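Local coordinates for carbohydrate-binding protein (Flavonifractor plautii, PDB 6N1B) that removes the acetyl group from N-acetylgalactosamine, probably that of the blood group A antigen, and binds the blood group B trisaccharide in a pocket near calcium, at residues Glu149-Val163 and Arg183-Ala197. Numbering follows the deposited sequence.
Sequences EVRLRISYDGVHWGV and RQVADGEDDFITAIA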
ATOM      1  N   GLU A 149      -6.957 -10.789  10.346  1.00  9.20           N
ATOM      2  CA  GLU A 149      -7.397 -11.332   9.098  1.00  8.70           C
ATOM      3  C   GLU A 149      -6.927 -10.410   7.948  1.00  8.99           C
ATOM      4  O   GLU A 149      -6.791  -9.202   8.117  1.00 10.12           O
ATOM      5  CB  GLU A 149      -8.929 -11.410   8.989  1.00  9.88           C
ATOM      6  CG  GLU A 149      -9.558 -12.404   9.951  1.00  9.86           C
ATOM      7  CD  GLU A 149     -11.051 -12.547   9.816  1.00 11.42           C
ATOM      8  OE1 GLU A 149     -11.682 -11.905   8.942  1.00 12.01           O
ATOM      9  OE2 GLU A 149     -11.633 -13.351  10.560  1.00 16.18           O
ATOM     10  N   VAL A 150      -6.684 -11.013   6.788  1.00  8.76           N
ATOM     11  CA  VAL A 150      -6.703 -10.277   5.501  1.00  8.81           C
ATOM     12  C   VAL A 150      -8.077 -10.402   4.924  1.00  8.04           C
ATOM     13  O   VAL A 150      -8.555 -11.542   4.774  1.00  9.36           O
ATOM     14  CB  VAL A 150      -5.573 -10.750   4.534  1.00  9.45           C
ATOM     15  CG1 VAL A 150      -5.725 -10.049   3.206  1.00 10.35           C
ATOM     16  CG2 VAL A 150      -4.204 -10.533   5.144  1.00 11.47           C
ATOM     17  N   ARG A 151      -8.741  -9.283   4.693  1.00  8.33           N
ATOM     18  CA  ARG A 151     -10.122  -9.207   4.172  1.00  8.76           C
ATOM     19  C   ARG A 151     -10.102  -8.587   2.781  1.00  7.72           C
ATOM     20  O   ARG A 151      -9.125  -7.999   2.343  1.00  8.71           O
ATOM     21  CB  ARG A 151     -10.952  -8.416   5.141  1.00  8.52           C
ATOM     22  CG  ARG A 151     -11.101  -9.093   6.491  1.00  9.62           C
ATOM     23  CD  ARG A 151     -11.891  -8.288   7.540  1.00  9.43           C
ATOM     24  NE  ARG A 151     -12.094  -9.097   8.714  1.00  9.85           N
ATOM     25  CZ  ARG A 151     -12.918  -8.788   9.736  1.00  9.60           C
ATOM     26  NH1 ARG A 151     -13.380  -7.558   9.844  1.00 10.76           N
ATOM     27  NH2 ARG A 151     -13.291  -9.746  10.568  1.00 11.76           N
ATOM     28  N   LEU A 152     -11.234  -8.763   2.108  1.00  8.90           N
ATOM     29  CA  LEU A 152     -11.362  -8.468   0.669  1.00  8.70           C
ATOM     30  C   LEU A 152     -12.761  -7.967   0.354  1.00  8.27           C
ATOM     31  O   LEU A 152     -13.782  -8.579   0.804  1.00  9.45           O
ATOM     32  CB  LEU A 152     -11.088  -9.730  -0.103  1.00  8.85           C
ATOM     33  CG  LEU A 152     -11.402  -9.780  -1.591  1.00  9.34           C
ATOM     34  CD1 LEU A 152     -10.585  -8.767  -2.401  1.00  9.53           C
ATOM     35  CD2 LEU A 152     -11.192 -11.181  -2.137  1.00 10.95           C
ATOM     36  N   ARG A 153     -12.795  -6.863  -0.386  1.00  8.41           N
ATOM     37  CA  ARG A 153     -14.066  -6.405  -1.024  1.00  9.39           C
ATOM     38  C   ARG A 153     -13.744  -6.209  -2.502  1.00  8.41           C
ATOM     39  O   ARG A 153     -12.698  -5.700  -2.875  1.00  9.13           O
ATOM     40  CB  ARG A 153     -14.536  -5.055  -0.428  1.00  9.38           C
ATOM     41  CG  ARG A 153     -15.210  -5.219   0.956  1.00 10.18           C
ATOM     42  CD  ARG A 153     -15.546  -3.860   1.584  1.00  9.95           C
ATOM     43  NE  ARG A 153     -16.207  -4.017   2.877  1.00 10.81           N
ATOM     44  CZ  ARG A 153     -17.523  -4.006   3.105  1.00 10.37           C
ATOM     45  NH1 ARG A 153     -18.387  -3.813   2.131  1.00 11.70           N
ATOM     46  NH2 ARG A 153     -17.974  -4.178   4.359  1.00 11.39           N
ATOM     47  N   ILE A 154     -14.734  -6.590  -3.352  1.00  9.02           N
ATOM     48  CA  ILE A 154     -14.588  -6.532  -4.815  1.00  8.93           C
ATOM     49  C   ILE A 154     -15.609  -5.530  -5.373  1.00  8.82           C
ATOM     50  O   ILE A 154     -16.719  -5.348  -4.791  1.00  9.10           O
ATOM     51  CB  ILE A 154     -14.854  -7.947  -5.383  1.00  9.59           C
ATOM     52  CG1 ILE A 154     -13.748  -8.908  -4.944  1.00  9.29           C
ATOM     53  CG2 ILE A 154     -15.040  -7.975  -6.908  1.00 11.49           C
ATOM     54  CD1 ILE A 154     -14.045 -10.378  -5.097  1.00  9.28           C
ATOM     55  N   SER A 155     -15.227  -4.870  -6.489  1.00  8.68           N
ATOM     56  CA  SER A 155     -16.181  -3.979  -7.128  1.00  8.68           C
ATOM     57  C   SER A 155     -16.134  -4.178  -8.642  1.00  8.40           C
ATOM     58  O   SER A 155     -15.038  -4.305  -9.235  1.00  9.77           O
ATOM     59  CB  SER A 155     -15.834  -2.512  -6.816  1.00 10.13           C
ATOM     60  OG  SER A 155     -16.768  -1.578  -7.381  1.00 10.15           O
ATOM     61  N   TYR A 156     -17.341  -4.131  -9.241  1.00  9.83           N
ATOM     62  CA  TYR A 156     -17.526  -4.059 -10.654  1.00 10.29           C
ATOM     63  C   TYR A 156     -17.672  -2.630 -11.233  1.00  9.99           C
ATOM     64  O   TYR A 156     -17.329  -2.409 -12.426  1.00 11.03           O
ATOM     65  CB  TYR A 156     -18.691  -4.908 -11.103  1.00  9.88           C
ATOM     66  CG  TYR A 156     -18.632  -6.357 -10.782  1.00  9.48           C
ATOM     67  CD1 TYR A 156     -17.736  -7.191 -11.509  1.00  9.18           C
ATOM     68  CD2 TYR A 156     -19.396  -6.974  -9.848  1.00 10.74           C
ATOM     69  CE1 TYR A 156     -17.742  -8.576 -11.304  1.00  9.76           C
ATOM     70  CE2 TYR A 156     -19.419  -8.370  -9.626  1.00 10.76           C
ATOM     71  CZ  TYR A 156     -18.579  -9.173 -10.387  1.00 10.12           C
ATOM     72  OH  TYR A 156     -18.573 -10.532 -10.220  1.00 11.35           O
ATOM     73  N   ASP A 157     -18.287  -1.773 -10.429  1.00 10.54           N
ATOM     74  CA  ASP A 157     -18.718  -0.461 -10.899  1.00 10.80           C
ATOM     75  C   ASP A 157     -17.960   0.692 -10.305  1.00 10.95           C
ATOM     76  O   ASP A 157     -18.160   1.831 -10.707  1.00 12.78           O
ATOM     77  CB  ASP A 157     -20.260  -0.245 -10.675  1.00 12.15           C
ATOM     78  CG  ASP A 157     -20.655  -0.183  -9.222  1.00 12.60           C
ATOM     79  OD1 ASP A 157     -19.803  -0.247  -8.323  1.00 12.54           O
ATOM     80  OD2 ASP A 157     -21.892  -0.098  -8.994  1.00 16.15           O
ATOM     81  N   GLY A 158     -17.037   0.428  -9.390  1.00 11.16           N
ATOM     82  CA  GLY A 158     -16.192   1.463  -8.749  1.00 12.07           C
ATOM     83  C   GLY A 158     -16.848   2.180  -7.583  1.00 12.40           C
ATOM     84  O   GLY A 158     -16.210   2.950  -6.856  1.00 11.89           O
ATOM     85  N   VAL A 159     -18.164   1.925  -7.425  1.00 11.74           N
ATOM     86  CA  VAL A 159     -18.996   2.599  -6.448  1.00 12.35           C
ATOM     87  C   VAL A 159     -19.367   1.720  -5.250  1.00 13.30           C
ATOM     88  O   VAL A 159     -19.353   2.120  -4.073  1.00 13.91           O
ATOM     89  CB  VAL A 159     -20.314   3.176  -7.169  1.00 15.21           C
ATOM     90  CG1 VAL A 159     -21.285   3.742  -6.177  1.00 18.11           C
ATOM     91  CG2 VAL A 159     -19.944   4.149  -8.234  1.00 17.90           C
ATOM     92  N   HIS A 160     -19.755   0.452  -5.561  1.00 10.72           N
ATOM     93  CA  HIS A 160     -20.155  -0.515  -4.573  1.00 11.80           C
ATOM     94  C   HIS A 160     -19.064  -1.601  -4.429  1.00  9.55           C
ATOM     95  O   HIS A 160     -18.677  -2.183  -5.449  1.00 10.59           O
ATOM     96  CB  HIS A 160     -21.486  -1.149  -5.016  1.00 13.10           C
ATOM     97  CG  HIS A 160     -22.535  -0.141  -5.218  1.00 15.92           C
ATOM     98  ND1 HIS A 160     -22.863   0.278  -6.488  1.00 16.60           N
ATOM     99  CD2 HIS A 160     -23.302   0.502  -4.361  1.00 19.07           C
ATOM    100  CE1 HIS A 160     -23.852   1.165  -6.402  1.00 20.70           C
ATOM    101  NE2 HIS A 160     -24.090   1.383  -5.109  1.00 19.83           N
ATOM    102  N   TRP A 161     -18.621  -1.799  -3.175  1.00 10.24           N
ATOM    103  CA  TRP A 161     -17.497  -2.663  -2.903  1.00 10.26           C
ATOM    104  C   TRP A 161     -17.912  -3.704  -1.853  1.00 10.67           C
ATOM    105  O   TRP A 161     -18.309  -3.322  -0.740  1.00 11.96           O
ATOM    106  CB  TRP A 161     -16.349  -1.781  -2.274  1.00  9.99           C
ATOM    107  CG  TRP A 161     -15.840  -0.794  -3.303  1.00 10.18           C
ATOM    108  CD1 TRP A 161     -16.417   0.411  -3.690  1.00 10.22           C
ATOM    109  CD2 TRP A 161     -14.624  -0.919  -4.057  1.00 10.19           C
ATOM    110  NE1 TRP A 161     -15.652   0.972  -4.684  1.00 10.15           N
ATOM    111  CE2 TRP A 161     -14.532   0.200  -4.958  1.00  9.97           C
ATOM    112  CE3 TRP A 161     -13.615  -1.907  -4.168  1.00  9.85           C
ATOM    113  CZ2 TRP A 161     -13.533   0.320  -5.930  1.00 10.89           C
ATOM    114  CZ3 TRP A 161     -12.634  -1.752  -5.080  1.00 10.19           C
ATOM    115  CH2 TRP A 161     -12.574  -0.630  -5.987  1.00 11.15           C
ATOM    116  N   GLY A 162     -17.816  -4.989  -2.235  1.00  9.31           N
ATOM    117  CA  GLY A 162     -18.326  -6.016  -1.350  1.00  9.62           C
ATOM    118  C   GLY A 162     -18.139  -7.415  -1.915  1.00  9.76           C
ATOM    119  O   GLY A 162     -17.089  -7.779  -2.435  1.00 10.81           O
ATOM    120  N   VAL A 163     -19.176  -8.194  -1.738  1.00  9.75           N
ATOM    121  CA  VAL A 163     -19.149  -9.609  -2.093  1.00  9.93           C
ATOM    122  C   VAL A 163     -19.953  -9.849  -3.373  1.00  9.11           C
ATOM    123  O   VAL A 163     -21.165  -9.530  -3.389  1.00 10.70           O
ATOM    124  CB  VAL A 163     -19.746 -10.460  -0.933  1.00 10.40           C
ATOM    125  CG1 VAL A 163     -19.681 -11.966  -1.290  1.00 11.84           C
ATOM    126  CG2 VAL A 163     -18.913 -10.196   0.328  1.00 11.21           C
ATOM    127  N   ARG A 183     -23.137  -8.508 -12.603  1.00 11.87           N
ATOM    128  CA  ARG A 183     -21.988  -7.647 -12.223  1.00 11.40           C
ATOM    129  C   ARG A 183     -22.427  -6.681 -11.141  1.00 12.88           C
ATOM    130  O   ARG A 183     -22.395  -5.475 -11.274  1.00 13.98           O
ATOM    131  CB  ARG A 183     -21.400  -6.897 -13.392  1.00 12.09           C
ATOM    132  CG  ARG A 183     -20.798  -7.747 -14.465  1.00 13.94           C
ATOM    133  CD  ARG A 183     -20.181  -6.947 -15.654  1.00 14.10           C
ATOM    134  NE  ARG A 183     -19.271  -5.905 -15.260  1.00 13.11           N
ATOM    135  CZ  ARG A 183     -18.027  -6.106 -14.935  1.00 13.03           C
ATOM    136  NH1 ARG A 183     -17.523  -7.355 -15.038  1.00 14.20           N
ATOM    137  NH2 ARG A 183     -17.293  -5.149 -14.469  1.00 13.56           N
ATOM    138  N   GLN A 184     -22.813  -7.283 -10.016  1.00 12.14           N
ATOM    139  CA  GLN A 184     -23.233  -6.553  -8.815  1.00 11.39           C
ATOM    140  C   GLN A 184     -22.652  -7.228  -7.579  1.00 10.42           C
ATOM    141  O   GLN A 184     -22.245  -8.392  -7.656  1.00 10.20           O
ATOM    142  CB  GLN A 184     -24.743  -6.484  -8.723  1.00 11.54           C
ATOM    143  CG  GLN A 184     -25.460  -5.819  -9.866  1.00 13.92           C
ATOM    144  CD  GLN A 184     -26.968  -5.632  -9.584  1.00 17.87           C
ATOM    145  OE1 GLN A 184     -27.392  -4.759  -8.796  1.00 19.67           O
ATOM    146  NE2 GLN A 184     -27.768  -6.411 -10.258  1.00 17.70           N
ATOM    147  N   VAL A 185     -22.602  -6.482  -6.513  1.00 10.04           N
ATOM    148  CA  VAL A 185     -22.113  -6.940  -5.199  1.00 10.32           C
ATOM    149  C   VAL A 185     -23.119  -6.631  -4.132  1.00 11.77           C
ATOM    150  O   VAL A 185     -23.858  -5.659  -4.242  1.00 13.12           O
ATOM    151  CB  VAL A 185     -20.720  -6.352  -4.854  1.00 10.89           C
ATOM    152  CG1 VAL A 185     -19.671  -6.648  -5.923  1.00 11.40           C
ATOM    153  CG2 VAL A 185     -20.748  -4.862  -4.555  1.00 12.05           C
ATOM    154  N   ALA A 186     -23.016  -7.338  -3.004  1.00 12.24           N
ATOM    155  CA  ALA A 186     -23.596  -6.930  -1.746  1.00 11.85           C
ATOM    156  C   ALA A 186     -22.526  -6.071  -1.065  1.00 11.60           C
ATOM    157  O   ALA A 186     -21.378  -6.557  -0.918  1.00 11.64           O
ATOM    158  CB  ALA A 186     -23.959  -8.205  -0.964  1.00 13.08           C
ATOM    159  N   ASP A 187     -22.900  -4.866  -0.644  1.00 13.51           N
ATOM    160  CA  ASP A 187     -21.930  -3.994  -0.087  1.00 11.44           C
ATOM    161  C   ASP A 187     -22.236  -3.400   1.297  1.00 12.39           C
ATOM    162  O   ASP A 187     -21.813  -2.286   1.580  1.00 17.04           O
ATOM    163  CB  ASP A 187     -21.597  -2.820  -1.047  1.00 15.45           C
ATOM    164  CG  ASP A 187     -22.688  -1.753  -1.102  1.00 18.99           C
ATOM    165  OD1 ASP A 187     -23.882  -2.097  -0.863  1.00 20.71           O
ATOM    166  OD2 ASP A 187     -22.358  -0.573  -1.479  1.00 17.69           O
ATOM    167  N   GLY A 188     -22.954  -4.186   2.102  1.00 12.48           N
ATOM    168  CA  GLY A 188     -23.203  -3.791   3.471  1.00 13.56           C
ATOM    169  C   GLY A 188     -22.007  -3.904   4.359  1.00 12.93           C
ATOM    170  O   GLY A 188     -20.894  -4.318   3.961  1.00 13.33           O
ATOM    171  N   GLU A 189     -22.216  -3.504   5.616  1.00 16.03           N
ATOM    172  CA  GLU A 189     -21.151  -3.504   6.554  1.00 16.30           C
ATOM    173  C   GLU A 189     -20.501  -4.795   6.758  1.00 16.88           C
ATOM    174  O   GLU A 189     -19.298  -4.790   7.032  1.00 20.46           O
ATOM    175  CB  GLU A 189     -21.599  -2.981   7.900  1.00 20.09           C
ATOM    176  CG  GLU A 189     -22.174  -1.604   7.918  1.00 29.77           C
ATOM    177  CD  GLU A 189     -22.376  -1.127   9.373  1.00 41.40           C
ATOM    178  OE1 GLU A 189     -22.804  -1.992  10.238  1.00 92.86           O
ATOM    179  OE2 GLU A 189     -21.904   0.069   9.569  1.00 55.69           O
ATOM    180  N   ASP A 190     -21.217  -5.926   6.643  1.00 14.80           N
ATOM    181  CA  ASP A 190     -20.652  -7.250   6.864  1.00 17.65           C
ATOM    182  C   ASP A 190     -20.258  -7.974   5.596  1.00 15.02           C
ATOM    183  O   ASP A 190     -19.848  -9.166   5.596  1.00 15.61           O
ATOM    184  CB  ASP A 190     -21.684  -8.174   7.600  1.00 20.28           C
ATOM    185  CG  ASP A 190     -22.065  -7.688   8.960  1.00 25.77           C
ATOM    186  OD1 ASP A 190     -21.207  -7.116   9.628  1.00 27.70           O
ATOM    187  OD2 ASP A 190     -23.237  -7.908   9.334  1.00 25.26           O
ATOM    188  N   ASP A 191     -20.378  -7.264   4.484  1.00 13.00           N
ATOM    189  CA  ASP A 191     -20.142  -7.856   3.165  1.00 12.78           C
ATOM    190  C   ASP A 191     -18.704  -7.786   2.704  1.00 11.03           C
ATOM    191  O   ASP A 191     -18.312  -7.000   1.810  1.00 11.25           O
ATOM    192  CB  ASP A 191     -21.107  -7.306   2.149  1.00 12.24           C
ATOM    193  CG  ASP A 191     -22.541  -7.706   2.405  1.00 13.02           C
ATOM    194  OD1 ASP A 191     -22.782  -8.860   2.800  1.00 20.47           O
ATOM    195  OD2 ASP A 191     -23.427  -6.897   2.169  1.00 13.79           O
ATOM    196  N   PHE A 192     -17.865  -8.618   3.327  1.00 10.15           N
ATOM    197  CA  PHE A 192     -16.486  -8.822   2.925  1.00 10.52           C
ATOM    198  C   PHE A 192     -16.188 -10.296   2.899  1.00 10.04           C
ATOM    199  O   PHE A 192     -16.923 -11.061   3.542  1.00 11.00           O
ATOM    200  CB  PHE A 192     -15.496  -8.003   3.834  1.00 10.52           C
ATOM    201  CG  PHE A 192     -15.514  -8.440   5.259  1.00 10.37           C
ATOM    202  CD1 PHE A 192     -14.812  -9.599   5.673  1.00 11.45           C
ATOM    203  CD2 PHE A 192     -16.369  -7.805   6.187  1.00 11.38           C
ATOM    204  CE1 PHE A 192     -14.849  -9.988   6.959  1.00 12.60           C
ATOM    205  CE2 PHE A 192     -16.446  -8.265   7.457  1.00 13.49           C
ATOM    206  CZ  PHE A 192     -15.689  -9.344   7.844  1.00 13.81           C
ATOM    207  N   ILE A 193     -15.074 -10.664   2.308  1.00  8.62           N
ATOM    208  CA  ILE A 193     -14.508 -12.012   2.329  1.00  9.58           C
ATOM    209  C   ILE A 193     -13.308 -12.016   3.244  1.00  9.69           C
ATOM    210  O   ILE A 193     -12.462 -11.149   3.117  1.00 10.57           O
ATOM    211  CB  ILE A 193     -14.197 -12.476   0.892  1.00 11.16           C
ATOM    212  CG1 ILE A 193     -15.432 -12.590   0.014  1.00 13.01           C
ATOM    213  CG2 ILE A 193     -13.361 -13.771   0.857  1.00 13.56           C
ATOM    214  CD1 ILE A 193     -15.212 -12.737  -1.461  1.00 12.01           C
ATOM    215  N   THR A 194     -13.218 -13.071   4.094  1.00 10.84           N
ATOM    216  CA  THR A 194     -12.000 -13.334   4.846  1.00  9.75           C
ATOM    217  C   THR A 194     -11.076 -14.140   3.943  1.00  9.59           C
ATOM    218  O   THR A 194     -11.389 -15.303   3.620  1.00 11.28           O
ATOM    219  CB  THR A 194     -12.254 -13.999   6.173  1.00 10.16           C
ATOM    220  OG1 THR A 194     -13.072 -13.208   6.996  1.00 12.59           O
ATOM    221  CG2 THR A 194     -10.945 -14.408   6.814  1.00 12.29           C
ATOM    222  N   ALA A 195      -9.993 -13.555   3.449  1.00 10.55           N
ATOM    223  CA  ALA A 195      -8.996 -14.229   2.605  1.00  9.79           C
ATOM    224  C   ALA A 195      -8.094 -15.090   3.438  1.00 10.14           C
ATOM    225  O   ALA A 195      -7.766 -16.211   3.002  1.00 11.68           O
ATOM    226  CB  ALA A 195      -8.260 -13.230   1.780  1.00 10.15           C
ATOM    227  N   ILE A 196      -7.591 -14.602   4.571  1.00  9.66           N
ATOM    228  CA  ILE A 196      -6.635 -15.300   5.444  1.00 10.00           C
ATOM    229  C   ILE A 196      -6.968 -14.941   6.840  1.00 11.46           C
ATOM    230  O   ILE A 196      -7.267 -13.764   7.120  1.00 10.61           O
ATOM    231  CB  ILE A 196      -5.136 -14.949   5.116  1.00 10.91           C
ATOM    232  CG1 ILE A 196      -4.856 -14.983   3.614  1.00 12.41           C
ATOM    233  CG2 ILE A 196      -4.193 -15.851   5.819  1.00 12.46           C
ATOM    234  CD1 ILE A 196      -3.563 -14.374   3.256  1.00 12.76           C
ATOM    235  N   ALA A 197      -6.842 -15.925   7.778  1.00 11.38           N
ATOM    236  CA  ALA A 197      -6.946 -15.624   9.210  1.00 11.35           C
ATOM    237  C   ALA A 197      -5.695 -16.133   9.906  1.00 10.84           C
ATOM    238  O   ALA A 197      -5.126 -17.189   9.517  1.00 14.30           O
ATOM    239  CB  ALA A 197      -8.166 -16.208   9.828  1.00 12.50           C
TER
HETATM  240  O   HOH W   1     -20.049  -3.125 -14.435  1.00 31.24           O
HETATM  241  O   HOH W   2     -19.710   0.013  -1.246  1.00 16.63           O
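Gly188 O takes both terminal nitrogens of Arg153, NH1 at 3.1 Å and NH2 at 3.0 Å, and also the backbone N of Asp191, which closes the type I turn Gly188-Asp191. The grip is end-on, NH1 and NH2 sharing one oxygen that lies 6° out of the guanidinium plane. The same plane is fixed by NH1 donating to Trp161 O and by a salt bridge from NH2 to Glu108, while Asp191 O sits over one face. A second shared acceptor is Glu149 OE1, 2.7 Å from Thr194 OG1; Arg151 NE bonds it from the opposite face of the carboxylate. Arg151, extended from CG to NE, lies over Phe192: CD stands 3.9 Å from the ring centroid, and the guanidinium and ring planes are 29° apart. Strand 193-197 pairs antiparallel with strand 149-155 as an outermost strand of a four-stranded sheet, and a classic beta bulge shifts their register where Ala195 N (2.8 Å) and Ile196 N (3.2 Å) both donate to Val150 O. Four such antiparallel sheets in this chain are probably blades of a beta-propeller-like domain. The side chain of Val150 is about 11 Å from the bound galactose. Farther along, Val163 and Ala186 exchange backbone bonds in a small separate ladder. Arg183 lays its CA over one face of Tyr156, 3.8 Å from the centroid; its chain bends at chi3 (51°), bringing a face of the guanidinium against CD1 of that ring; NH1 donates to Tyr129 O and NH2 to Asp130 O.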